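Local coordinates for protein probable translation initiation factor eIF-2B subunit epsilon (Schizosaccharomyces pombe, PDB 5B04) that serves as the epsilon subunit of eIF2B, the complex that catalyses exchange of GDP for GTP on the gamma subunit of translation initiation factor eIF2, at residues V130-P135 with N269-V274; Q222-S227 with D242-F247; D318-R323 with Y336-D341; S395-A400 with I414-R419. All blocks are in the same frame, centred on the assembly; numbering follows the deposited sequence.

Interaction 1 (V130-P135 with N269-V274); sequences VVSNVP and NYAARV
V131 and A272 form the hydrogen-bonded pair of a short antiparallel sheet in the nucleotidyl transferase-like domain, which joins strand 130-132 to strand 271-273 from far along the chain. The bond from V131 N to A272 O is 2.9 Å and almost straight; the return bond from A272 N to V131 O is weak at 3.2 Å. With its OG anti to the backbone N (chi1 -175°), S132 donates in the carbonyl plane to Y270 O at 2.7 Å while OG accepts from V134 N at 3.0 Å, an ST turn. Replacing S132 with alanine would probably deprive Y270 O of this donor and let the turn to V134 relax. Apolar contacts lie on both faces. On one, V131 CG2 meets A272 CB at 4.1 Å and the ring atom Y270 CE2 at 4.0 Å; on the other, V130 CG1 lies against R273 CG at 3.5 Å. The R273 guanidinium is held by S127 and Y27, and Y270 OH by D286. Around the sheet, I283 of helix 277-288 packs on V131, Y270 and A272, F57 of helix 50-61 touches V130 and S132, and I223 of strand 212-226 meets V130.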
loop_
_atom_site.group_PDB
_atom_site.type_symbol
_atom_site.label_atom_id
_atom_site.label_comp_id
_atom_site.label_asym_id
_atom_site.label_seq_id
_atom_site.Cartn_x
_atom_site.Cartn_y
_atom_site.Cartn_z
ATOM N N VAL I 130 -47.167 9.439 -28.637
ATOM C CA VAL I 130 -46.573 9.125 -27.346
ATOM C C VAL I 130 -45.057 9.270 -27.358
ATOM O O VAL I 130 -44.404 9.109 -28.391
ATOM C CB VAL I 130 -46.923 7.693 -26.888
ATOM C CG1 VAL I 130 -48.423 7.500 -26.852
ATOM C CG2 VAL I 130 -46.283 6.668 -27.806
ATOM N N VAL I 131 -44.511 9.593 -26.192
ATOM C CA VAL I 131 -43.076 9.572 -25.969
ATOM C C VAL I 131 -42.799 8.626 -24.807
ATOM O O VAL I 131 -43.213 8.878 -23.675
ATOM C CB VAL I 131 -42.515 10.978 -25.672
ATOM C CG1 VAL I 131 -42.406 11.787 -26.949
ATOM C CG2 VAL I 131 -43.397 11.703 -24.670
ATOM N N SER I 132 -42.121 7.518 -25.086
ATOM C CA SER I 132 -41.911 6.518 -24.050
ATOM C C SER I 132 -40.775 5.553 -24.357
ATOM O O SER I 132 -40.593 5.127 -25.496
ATOM C CB SER I 132 -43.200 5.727 -23.820
ATOM O OG SER I 132 -43.051 4.822 -22.741
ATOM N N ASN I 133 -40.017 5.217 -23.319
ATOM C CA ASN I 133 -39.004 4.178 -23.404
ATOM C C ASN I 133 -39.470 2.926 -22.671
ATOM O O ASN I 133 -38.683 2.016 -22.413
ATOM C CB ASN I 133 -37.672 4.667 -22.835
ATOM C CG ASN I 133 -37.820 5.301 -21.464
ATOM O OD1 ASN I 133 -38.907 5.311 -20.885
ATOM N ND2 ASN I 133 -36.723 5.830 -20.936
ATOM N N VAL I 134 -40.757 2.897 -22.334
ATOM C CA VAL I 134 -41.361 1.744 -21.674
ATOM C C VAL I 134 -41.501 0.571 -22.637
ATOM O O VAL I 134 -42.201 0.670 -23.645
ATOM C CB VAL I 134 -42.756 2.077 -21.099
ATOM C CG1 VAL I 134 -43.480 0.805 -20.679
ATOM C CG2 VAL I 134 -42.643 3.043 -19.934
ATOM N N PRO I 135 -40.827 -0.546 -22.330
ATOM C CA PRO I 135 -40.988 -1.764 -23.127
ATOM C C PRO I 135 -42.321 -2.441 -22.825
ATOM O O PRO I 135 -42.566 -2.842 -21.688
ATOM C CB PRO I 135 -39.806 -2.629 -22.685
ATOM C CG PRO I 135 -39.522 -2.184 -21.292
ATOM C CD PRO I 135 -39.850 -0.717 -21.240
ATOM N N ASN I 269 -39.025 3.824 -16.030
ATOM C CA ASN I 269 -39.151 4.492 -17.298
ATOM C C ASN I 269 -39.849 5.810 -17.355
ATOM O O ASN I 269 -39.697 6.628 -16.465
ATOM C CB ASN I 269 -39.536 3.417 -18.290
ATOM C CG ASN I 269 -38.609 2.242 -18.254
ATOM O OD1 ASN I 269 -37.409 2.394 -18.329
ATOM N ND2 ASN I 269 -39.168 1.060 -18.169
ATOM N N TYR I 270 -40.640 5.988 -18.400
ATOM C CA TYR I 270 -41.231 7.261 -18.732
ATOM C C TYR I 270 -42.369 6.969 -19.637
ATOM O O TYR I 270 -42.267 6.114 -20.479
ATOM C CB TYR I 270 -40.332 8.300 -19.355
ATOM C CG TYR I 270 -40.953 9.638 -19.559
ATOM C CD1 TYR I 270 -41.215 10.449 -18.512
ATOM C CD2 TYR I 270 -41.236 10.097 -20.811
ATOM C CE1 TYR I 270 -41.764 11.675 -18.701
ATOM C CE2 TYR I 270 -41.793 11.326 -21.003
ATOM C CZ TYR I 270 -42.047 12.096 -19.953
ATOM O OH TYR I 270 -42.594 13.311 -20.130
ATOM N N ALA I 271 -43.456 7.707 -19.520
ATOM C CA ALA I 271 -44.412 7.644 -20.619
ATOM C C ALA I 271 -45.295 8.871 -20.567
ATOM O O ALA I 271 -45.669 9.287 -19.503
ATOM C CB ALA I 271 -45.277 6.422 -20.593
ATOM N N ALA I 272 -45.656 9.423 -21.716
ATOM C CA ALA I 272 -46.498 10.590 -21.791
ATOM C C ALA I 272 -46.978 10.792 -23.189
ATOM O O ALA I 272 -46.404 10.280 -24.106
ATOM C CB ALA I 272 -45.749 11.803 -21.329
ATOM N N ARG I 273 -48.018 11.583 -23.350
ATOM C CA ARG I 273 -48.572 11.910 -24.660
ATOM C C ARG I 273 -48.535 13.407 -24.939
ATOM O O ARG I 273 -48.844 14.220 -24.068
ATOM C CB ARG I 273 -50.011 11.404 -24.780
ATOM C CG ARG I 273 -50.132 9.899 -24.901
ATOM C CD ARG I 273 -51.552 9.480 -25.243
ATOM N NE ARG I 273 -52.523 10.041 -24.309
ATOM C CZ ARG I 273 -53.572 10.769 -24.675
ATOM N NH1 ARG I 273 -53.790 11.015 -25.958
ATOM N NH2 ARG I 273 -54.407 11.244 -23.760
ATOM N N VAL I 274 -48.154 13.763 -26.161
ATOM C CA VAL I 274 -48.178 15.154 -26.596
ATOM C C VAL I 274 -49.564 15.488 -27.133
ATOM O O VAL I 274 -49.826 15.359 -28.330
ATOM C CB VAL I 274 -47.121 15.431 -27.676
ATOM C CG1 VAL I 274 -46.968 16.929 -27.890
ATOM C CG2 VAL I 274 -45.792 14.810 -27.284
#

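Interaction 2 (Q222-S227 with D242-F247); sequences QIDICS and DIRKDF
Q222 and D224 on strand 222-226 face I243 and R244 at the start of helix 243-247, the two axes 11.9 Å apart at closest and inclined at 57°, so the side chains bridge the gap between backbones. At its centre is a salt bridge. R244 NH1 donates to D224 OD2 at 3.0 Å, close to the guanidinium plane and on the syn side of the carboxylate, while a weak second bond runs from R244 NH2 to D224 OD1 at 3.5 Å. The two flat groups are twisted 39° against each other, which fits one strong and one weak arm. R244 NH2 also forms a salt bridge with D220, so the guanidinium is shared between two aspartates. Over one face of the guanidinium lies the Q222 amide, nearly parallel to it and stacked, with its NE2 also 3.4 Å from R244 CG. A methionine in place of R244 would probably leave the buried D224 carboxylate without this counter-charge and the Q222 amide without the flat group it stacks on. I243 adds an apolar neighbour, its CD1 reaching D224 OD2 at 3.2 Å. The helix start is secured by D242 as N-cap, whose OD2 accepts from K245 N at 3.1 Å from above the carboxylate plane. The helix thus packs on one face of the large mixed sheet, on strand 212-226 between its neighbours: M157 of strand 153-161 touches D224 and R244, L125 of strand 123-127 touches I243, and F247 packs on F234 of helix 229-236.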
loop_
_atom_site.group_PDB
_atom_site.type_symbol
_atom_site.label_atom_id
_atom_site.label_comp_id
_atom_site.label_asym_id
_atom_site.label_seq_id
_atom_site.Cartn_x
_atom_site.Cartn_y
_atom_site.Cartn_z
ATOM N N GLN I 222 -52.939 6.588 -21.214
ATOM C CA GLN I 222 -53.903 6.209 -22.244
ATOM C C GLN I 222 -53.224 5.435 -23.372
ATOM O O GLN I 222 -53.592 5.559 -24.540
ATOM C CB GLN I 222 -54.632 7.439 -22.789
ATOM C CG GLN I 222 -55.267 8.290 -21.701
ATOM C CD GLN I 222 -56.669 8.742 -22.052
ATOM O OE1 GLN I 222 -57.124 8.573 -23.183
ATOM N NE2 GLN I 222 -57.364 9.318 -21.078
ATOM N N ILE I 223 -52.218 4.651 -23.002
ATOM C CA ILE I 223 -51.643 3.650 -23.888
ATOM C C ILE I 223 -52.286 2.317 -23.536
ATOM O O ILE I 223 -52.033 1.762 -22.468
ATOM C CB ILE I 223 -50.113 3.555 -23.750
ATOM C CG1 ILE I 223 -49.457 4.881 -24.139
ATOM C CG2 ILE I 223 -49.570 2.417 -24.603
ATOM C CD1 ILE I 223 -47.944 4.845 -24.109
ATOM N N ASP I 224 -53.128 1.808 -24.426
ATOM C CA ASP I 224 -53.980 0.681 -24.076
ATOM C C ASP I 224 -53.742 -0.566 -24.921
ATOM O O ASP I 224 -53.677 -0.502 -26.148
ATOM C CB ASP I 224 -55.447 1.100 -24.178
ATOM C CG ASP I 224 -55.813 2.180 -23.178
ATOM O OD1 ASP I 224 -55.350 2.098 -22.020
ATOM O OD2 ASP I 224 -56.557 3.113 -23.547
ATOM N N ILE I 225 -53.608 -1.700 -24.239
ATOM C CA ILE I 225 -53.535 -3.000 -24.892
ATOM C C ILE I 225 -54.941 -3.569 -25.019
ATOM O O ILE I 225 -55.613 -3.790 -24.015
ATOM C CB ILE I 225 -52.654 -3.989 -24.106
ATOM C CG1 ILE I 225 -51.362 -3.313 -23.644
ATOM C CG2 ILE I 225 -52.369 -5.231 -24.940
ATOM C CD1 ILE I 225 -50.441 -2.915 -24.773
ATOM N N CYS I 226 -55.389 -3.807 -26.248
ATOM C CA CYS I 226 -56.763 -4.241 -26.475
ATOM C C CYS I 226 -56.849 -5.633 -27.092
ATOM O O CYS I 226 -55.924 -6.078 -27.764
ATOM C CB CYS I 226 -57.490 -3.235 -27.367
ATOM S SG CYS I 226 -57.788 -1.633 -26.592
ATOM N N SER I 227 -57.971 -6.307 -26.860
ATOM C CA SER I 227 -58.186 -7.658 -27.371
ATOM C C SER I 227 -58.885 -7.645 -28.728
ATOM O O SER I 227 -59.162 -6.582 -29.285
ATOM C CB SER I 227 -59.004 -8.479 -26.373
ATOM O OG SER I 227 -60.226 -7.829 -26.062
ATOM N N ASP I 242 -65.567 8.027 -26.530
ATOM C CA ASP I 242 -64.329 8.169 -25.773
ATOM C C ASP I 242 -63.968 6.852 -25.098
ATOM O O ASP I 242 -64.819 6.194 -24.510
ATOM C CB ASP I 242 -64.447 9.281 -24.730
ATOM C CG ASP I 242 -63.169 9.469 -23.936
ATOM O OD1 ASP I 242 -62.079 9.417 -24.545
ATOM O OD2 ASP I 242 -63.252 9.666 -22.705
ATOM N N ILE I 243 -62.698 6.476 -25.179
ATOM C CA ILE I 243 -62.255 5.195 -24.644
ATOM C C ILE I 243 -62.288 5.169 -23.114
ATOM O O ILE I 243 -62.185 4.105 -22.503
ATOM C CB ILE I 243 -60.829 4.851 -25.130
ATOM C CG1 ILE I 243 -60.572 3.344 -25.030
ATOM C CG2 ILE I 243 -59.788 5.652 -24.358
ATOM C CD1 ILE I 243 -59.179 2.936 -25.438
ATOM N N ARG I 244 -62.449 6.335 -22.494
ATOM C CA ARG I 244 -62.398 6.424 -21.039
ATOM C C ARG I 244 -63.769 6.571 -20.377
ATOM O O ARG I 244 -64.107 5.806 -19.477
ATOM C CB ARG I 244 -61.497 7.586 -20.614
ATOM C CG ARG I 244 -60.021 7.225 -20.558
ATOM C CD ARG I 244 -59.797 5.999 -19.682
ATOM N NE ARG I 244 -58.381 5.705 -19.480
ATOM C CZ ARG I 244 -57.655 4.929 -20.280
ATOM N NH1 ARG I 244 -58.207 4.368 -21.347
ATOM N NH2 ARG I 244 -56.374 4.717 -20.015
ATOM N N LYS I 245 -64.555 7.551 -20.810
ATOM C CA LYS I 245 -65.828 7.821 -20.147
ATOM C C LYS I 245 -67.004 7.147 -20.855
ATOM O O LYS I 245 -68.131 7.166 -20.359
ATOM C CB LYS I 245 -66.064 9.329 -20.036
ATOM C CG LYS I 245 -67.081 9.719 -18.967
ATOM C CD LYS I 245 -66.531 10.763 -18.003
ATOM C CE LYS I 245 -65.543 11.698 -18.683
ATOM N NZ LYS I 245 -65.245 12.893 -17.847
ATOM N N ASP I 246 -66.744 6.547 -22.011
ATOM C CA ASP I 246 -67.770 5.764 -22.691
ATOM C C ASP I 246 -67.483 4.271 -22.561
ATOM O O ASP I 246 -68.323 3.511 -22.081
ATOM C CB ASP I 246 -67.877 6.156 -24.168
ATOM C CG ASP I 246 -68.388 7.570 -24.363
ATOM O OD1 ASP I 246 -68.996 8.121 -23.421
ATOM O OD2 ASP I 246 -68.188 8.129 -25.462
ATOM N N PHE I 247 -66.291 3.856 -22.981
ATOM C CA PHE I 247 -65.926 2.442 -22.952
ATOM C C PHE I 247 -65.652 1.939 -21.536
ATOM O O PHE I 247 -66.348 1.050 -21.048
ATOM C CB PHE I 247 -64.703 2.183 -23.834
ATOM C CG PHE I 247 -64.235 0.755 -23.811
ATOM C CD1 PHE I 247 -64.941 -0.228 -24.483
ATOM C CD2 PHE I 247 -63.092 0.395 -23.117
ATOM C CE1 PHE I 247 -64.517 -1.544 -24.463
ATOM C CE2 PHE I 247 -62.662 -0.919 -23.095
ATOM C CZ PHE I 247 -63.375 -1.889 -23.769
#

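Interaction 3 (D318-R323 with Y336-D341); sequences DVVLAR and YTKVGD
L321 and V339 run abreast, their tips heading in one direction, and L321 CD2 meets V339 CG2 at 3.7 Å. This branch of V339 is anti to the carbonyl carbon, which sets it beside the leucine tip. On the other face of the sheet V320 and K338 run alongside each other: V320 CB meets K338 CG at 3.9 Å, so the lysine uses its aliphatic stem here. At the N-terminal end D318 and Y336 are likewise aligned, their carboxylate and ring planes only 12° apart, with D318 CB 3.9 Å from Y336 CE1. At the far end A322 CB faces a diagonal neighbour, D341 OD1, at 3.3 Å.

The in-step matching of the first three pairs goes with the parallel backbone pairing, in which V320 is held through both its N and its O by the residues flanking K338. V320 N donates to T337 O at 2.8 Å and V320 O accepts from V339 N at 3.0 Å, while the bonds from Y336 N to D318 O and from A322 N to V339 O are weak. Equivalent positions of successive coils are thereby stacked, as in the left-handed beta-helix of the hexapeptide-repeat family to which this domain belongs. Strand 320-321 is outermost in its parallel sheet within the chain; strand 338-339 continues the sheet on its other side, where the K338 backbone pairs with C354 and I356, at strand 355-356.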
loop_
_atom_site.group_PDB
_atom_site.type_symbol
_atom_site.label_atom_id
_atom_site.label_comp_id
_atom_site.label_asym_id
_atom_site.label_seq_id
_atom_site.Cartn_x
_atom_site.Cartn_y
_atom_site.Cartn_z
ATOM N N ASP I 318 -21.394 22.189 -36.788
ATOM C CA ASP I 318 -21.557 23.382 -37.622
ATOM C C ASP I 318 -22.464 24.438 -36.991
ATOM O O ASP I 318 -23.151 25.173 -37.698
ATOM C CB ASP I 318 -22.097 23.001 -39.004
ATOM C CG ASP I 318 -21.144 22.114 -39.778
ATOM O OD1 ASP I 318 -20.151 22.641 -40.320
ATOM O OD2 ASP I 318 -21.388 20.892 -39.846
ATOM N N VAL I 319 -22.464 24.514 -35.664
ATOM C CA VAL I 319 -23.159 25.592 -34.968
ATOM C C VAL I 319 -22.190 26.740 -34.714
ATOM O O VAL I 319 -21.116 26.541 -34.148
ATOM C CB VAL I 319 -23.768 25.125 -33.632
ATOM C CG1 VAL I 319 -24.193 26.321 -32.792
ATOM C CG2 VAL I 319 -24.948 24.204 -33.882
ATOM N N VAL I 320 -22.568 27.940 -35.141
ATOM C CA VAL I 320 -21.700 29.102 -35.004
ATOM C C VAL I 320 -22.033 29.912 -33.755
ATOM O O VAL I 320 -23.005 30.667 -33.731
ATOM C CB VAL I 320 -21.791 30.020 -36.236
ATOM C CG1 VAL I 320 -20.828 31.189 -36.098
ATOM C CG2 VAL I 320 -21.499 29.233 -37.504
ATOM N N LEU I 321 -21.219 29.745 -32.717
ATOM C CA LEU I 321 -21.376 30.520 -31.495
ATOM C C LEU I 321 -20.320 31.610 -31.416
ATOM O O LEU I 321 -19.132 31.325 -31.262
ATOM C CB LEU I 321 -21.289 29.621 -30.260
ATOM C CG LEU I 321 -22.397 28.586 -30.068
ATOM C CD1 LEU I 321 -22.292 27.951 -28.692
ATOM C CD2 LEU I 321 -23.763 29.219 -30.269
ATOM N N ALA I 322 -20.756 32.860 -31.530
ATOM C CA ALA I 322 -19.854 33.991 -31.380
ATOM C C ALA I 322 -19.293 34.012 -29.965
ATOM O O ALA I 322 -19.910 33.487 -29.041
ATOM C CB ALA I 322 -20.571 35.294 -31.692
ATOM N N ARG I 323 -18.116 34.601 -29.797
ATOM C CA ARG I 323 -17.567 34.790 -28.463
ATOM C C ARG I 323 -18.441 35.810 -27.739
ATOM O O ARG I 323 -19.158 36.575 -28.386
ATOM C CB ARG I 323 -16.113 35.252 -28.527
ATOM C CG ARG I 323 -15.350 35.121 -27.218
ATOM C CD ARG I 323 -14.037 35.874 -27.292
ATOM N NE ARG I 323 -13.360 35.637 -28.562
ATOM C CZ ARG I 323 -12.329 36.351 -29.003
ATOM N NH1 ARG I 323 -11.856 37.352 -28.276
ATOM N NH2 ARG I 323 -11.776 36.065 -30.174
ATOM N N TYR I 336 -26.066 24.501 -38.181
ATOM C CA TYR I 336 -26.050 25.680 -39.048
ATOM C C TYR I 336 -26.733 26.894 -38.419
ATOM O O TYR I 336 -27.146 27.817 -39.121
ATOM C CB TYR I 336 -26.700 25.355 -40.397
ATOM C CG TYR I 336 -26.150 24.104 -41.041
ATOM C CD1 TYR I 336 -24.875 24.086 -41.590
ATOM C CD2 TYR I 336 -26.904 22.939 -41.095
ATOM C CE1 TYR I 336 -24.366 22.944 -42.177
ATOM C CE2 TYR I 336 -26.404 21.791 -41.681
ATOM C CZ TYR I 336 -25.134 21.799 -42.220
ATOM O OH TYR I 336 -24.631 20.660 -42.805
ATOM N N THR I 337 -26.840 26.892 -37.094
ATOM C CA THR I 337 -27.438 28.010 -36.375
ATOM C C THR I 337 -26.364 28.990 -35.915
ATOM O O THR I 337 -25.316 28.586 -35.414
ATOM C CB THR I 337 -28.249 27.531 -35.155
ATOM O OG1 THR I 337 -29.289 26.645 -35.587
ATOM C CG2 THR I 337 -28.871 28.711 -34.422
ATOM N N LYS I 338 -26.628 30.279 -36.097
ATOM C CA LYS I 338 -25.701 31.321 -35.676
ATOM C C LYS I 338 -26.295 32.127 -34.529
ATOM O O LYS I 338 -27.474 32.479 -34.555
ATOM C CB LYS I 338 -25.364 32.243 -36.848
ATOM C CG LYS I 338 -24.881 31.509 -38.086
ATOM C CD LYS I 338 -24.796 32.439 -39.284
ATOM C CE LYS I 338 -25.002 31.676 -40.582
ATOM N NZ LYS I 338 -24.840 30.207 -40.396
ATOM N N VAL I 339 -25.481 32.410 -33.517
ATOM C CA VAL I 339 -25.920 33.252 -32.411
ATOM C C VAL I 339 -24.978 34.444 -32.266
ATOM O O VAL I 339 -23.757 34.288 -32.294
ATOM C CB VAL I 339 -25.988 32.474 -31.085
ATOM C CG1 VAL I 339 -26.711 33.298 -30.032
ATOM C CG2 VAL I 339 -26.694 31.143 -31.288
ATOM N N GLY I 340 -25.555 35.632 -32.112
ATOM C CA GLY I 340 -24.792 36.868 -32.130
ATOM C C GLY I 340 -24.055 37.211 -30.850
ATOM O O GLY I 340 -24.101 36.472 -29.866
ATOM N N ASP I 341 -23.370 38.352 -30.874
ATOM C CA ASP I 341 -22.582 38.819 -29.738
ATOM C C ASP I 341 -23.458 39.192 -28.547
ATOM O O ASP I 341 -24.545 39.743 -28.718
ATOM C CB ASP I 341 -21.728 40.024 -30.146
ATOM C CG ASP I 341 -20.787 39.712 -31.293
ATOM O OD1 ASP I 341 -20.251 38.585 -31.338
ATOM O OD2 ASP I 341 -20.583 40.597 -32.152
#

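Interaction 4 (S395-A400 with I414-R419); sequences SIEDGA and IEKNKR
K416 stretches over the turn E397-A400 and touches both of its acidic residues. Its CB sits beside D398 O at 3.1 Å. CG, placed anti to the carbonyl carbon (chi1 -63°), stays near that carbonyl and also comes to 3.7 Å from E397 OE1. Farther along, CE approaches D398 OD2 at 4.1 Å, running alongside the aspartate. A bend at chi4 then sets NZ near two carboxylates: 3.8 Å from E397 OE1, a long salt bridge in which the two side chains cross at about a right angle, and 4.1 Å from D398 OD2, too far for a salt bridge though the charges are opposite.

Behind this charged edge the backbones pair in parallel. I414 N donates to S395 O at 3.0 Å, E397 N bonds weakly to I414 O, and I396 CG1 packs on I414 CD1 at 3.9 Å. Two type II turns follow, E397-A400 and E415-K418, stacked at a corner of successive coils of the beta-helix. G399 and N417 take the third place in them with positive phi, a position that favours glycine and that asparagine tolerates.

Chemically the contact has two halves. Its apolar side, with I396, I414 and A400, is buried, whereas the lysine and the acids lie toward the surface, so their loose pairing probably adds electrostatic attraction without fixing the lysine tip rigidly.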
loop_
_atom_site.group_PDB
_atom_site.type_symbol
_atom_site.label_atom_id
_atom_site.label_comp_id
_atom_site.label_asym_id
_atom_site.label_seq_id
_atom_site.Cartn_x
_atom_site.Cartn_y
_atom_site.Cartn_z
ATOM N N SER I 395 -40.179 42.280 -28.629
ATOM C CA SER I 395 -40.479 41.574 -27.391
ATOM C C SER I 395 -41.587 40.549 -27.607
ATOM O O SER I 395 -42.724 40.904 -27.912
ATOM C CB SER I 395 -40.878 42.559 -26.290
ATOM O OG SER I 395 -41.250 41.876 -25.105
ATOM N N ILE I 396 -41.241 39.276 -27.454
ATOM C CA ILE I 396 -42.211 38.197 -27.577
ATOM C C ILE I 396 -42.402 37.538 -26.217
ATOM O O ILE I 396 -41.449 37.036 -25.622
ATOM C CB ILE I 396 -41.769 37.155 -28.612
ATOM C CG1 ILE I 396 -41.383 37.849 -29.920
ATOM C CG2 ILE I 396 -42.870 36.139 -28.848
ATOM C CD1 ILE I 396 -41.031 36.894 -31.034
ATOM N N GLU I 397 -43.638 37.538 -25.731
ATOM C CA GLU I 397 -43.903 37.196 -24.340
ATOM C C GLU I 397 -44.580 35.834 -24.177
ATOM O O GLU I 397 -44.836 35.138 -25.158
ATOM C CB GLU I 397 -44.742 38.304 -23.704
ATOM C CG GLU I 397 -44.130 39.688 -23.905
ATOM C CD GLU I 397 -44.938 40.801 -23.270
ATOM O OE1 GLU I 397 -46.102 40.556 -22.891
ATOM O OE2 GLU I 397 -44.406 41.925 -23.152
ATOM N N ASP I 398 -44.860 35.462 -22.931
ATOM C CA ASP I 398 -45.303 34.109 -22.599
ATOM C C ASP I 398 -46.632 33.722 -23.244
ATOM O O ASP I 398 -47.607 34.470 -23.188
ATOM C CB ASP I 398 -45.412 33.951 -21.079
ATOM C CG ASP I 398 -44.110 34.262 -20.366
ATOM O OD1 ASP I 398 -43.049 34.243 -21.024
ATOM O OD2 ASP I 398 -44.149 34.521 -19.144
ATOM N N GLY I 399 -46.657 32.538 -23.851
ATOM C CA GLY I 399 -47.865 32.011 -24.459
ATOM C C GLY I 399 -47.956 32.293 -25.945
ATOM O O GLY I 399 -48.796 31.720 -26.641
ATOM N N ALA I 400 -47.086 33.173 -26.431
ATOM C CA ALA I 400 -47.111 33.590 -27.829
ATOM C C ALA I 400 -46.854 32.427 -28.778
ATOM O O ALA I 400 -45.929 31.640 -28.585
ATOM C CB ALA I 400 -46.094 34.692 -28.066
ATOM N N ILE I 414 -45.316 41.709 -29.078
ATOM C CA ILE I 414 -46.416 40.763 -29.060
ATOM C C ILE I 414 -46.746 40.352 -27.650
ATOM O O ILE I 414 -45.948 39.771 -26.966
ATOM C CB ILE I 414 -46.063 39.497 -29.824
ATOM C CG1 ILE I 414 -45.824 39.821 -31.274
ATOM C CG2 ILE I 414 -47.191 38.502 -29.770
ATOM C CD1 ILE I 414 -44.392 39.645 -31.677
ATOM N N GLU I 415 -47.972 40.606 -27.259
ATOM C CA GLU I 415 -48.416 40.407 -25.908
ATOM C C GLU I 415 -48.576 38.947 -25.649
ATOM O O GLU I 415 -48.488 38.164 -26.550
ATOM C CB GLU I 415 -49.740 41.106 -25.683
ATOM C CG GLU I 415 -49.773 42.551 -26.124
ATOM C CD GLU I 415 -51.056 43.228 -25.721
ATOM O OE1 GLU I 415 -52.124 42.805 -26.192
ATOM O OE2 GLU I 415 -50.993 44.172 -24.922
ATOM N N LYS I 416 -48.761 38.582 -24.396
ATOM C CA LYS I 416 -48.847 37.192 -24.032
ATOM C C LYS I 416 -49.999 36.509 -24.711
ATOM O O LYS I 416 -51.076 37.034 -24.789
ATOM C CB LYS I 416 -49.068 37.078 -22.533
ATOM C CG LYS I 416 -47.931 37.616 -21.693
ATOM C CD LYS I 416 -48.263 37.575 -20.211
ATOM C CE LYS I 416 -47.013 37.513 -19.342
ATOM N NZ LYS I 416 -45.805 38.152 -19.936
ATOM N N ASN I 417 -49.754 35.315 -25.206
ATOM C CA ASN I 417 -50.783 34.413 -25.638
ATOM C C ASN I 417 -51.345 34.738 -26.981
ATOM O O ASN I 417 -52.229 34.050 -27.449
ATOM C CB ASN I 417 -51.922 34.400 -24.658
ATOM C CG ASN I 417 -51.461 34.251 -23.253
ATOM O OD1 ASN I 417 -51.294 33.151 -22.763
ATOM N ND2 ASN I 417 -51.268 35.361 -22.587
ATOM N N LYS I 418 -50.842 35.780 -27.611
ATOM C CA LYS I 418 -51.364 36.151 -28.904
ATOM C C LYS I 418 -50.963 35.057 -29.837
ATOM O O LYS I 418 -49.864 34.571 -29.767
ATOM C CB LYS I 418 -50.790 37.472 -29.368
ATOM C CG LYS I 418 -51.841 38.526 -29.649
ATOM C CD LYS I 418 -52.903 38.541 -28.572
ATOM C CE LYS I 418 -53.740 39.801 -28.654
ATOM N NZ LYS I 418 -53.654 40.615 -27.410
ATOM N N ARG I 419 -51.851 34.675 -30.731
ATOM C CA ARG I 419 -51.530 33.657 -31.692
ATOM C C ARG I 419 -51.479 34.353 -32.999
ATOM O O ARG I 419 -52.434 34.975 -33.378
ATOM C CB ARG I 419 -52.649 32.650 -31.750
ATOM C CG ARG I 419 -52.345 31.320 -31.114
ATOM C CD ARG I 419 -53.114 31.144 -29.827
ATOM N NE ARG I 419 -53.635 29.796 -29.705
ATOM C CZ ARG I 419 -53.898 29.211 -28.549
ATOM N NH1 ARG I 419 -53.683 29.856 -27.416
ATOM N NH2 ARG I 419 -54.376 27.985 -28.527
#

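In the fold
From the N terminus, interaction 1 opens first at V130-P135 and closes a long loop only at N269-V274, joining the strand that follows 123-127 to the one that follows 260-266. Interaction 2 is nested inside this loop and joins the large mixed sheet to helix 243-252. The two touch, R273 packing on Q222 and V130 on I223, with centres 17 Å apart. Interactions 3 and 4 follow in series, each closing a short loop of about one coil in the left-handed beta-helix. They lie toward its first and last coils, centres 26 Å apart. Interaction 4 comes nearer to the first domain, about 13 Å from interaction 1 between nearest atoms.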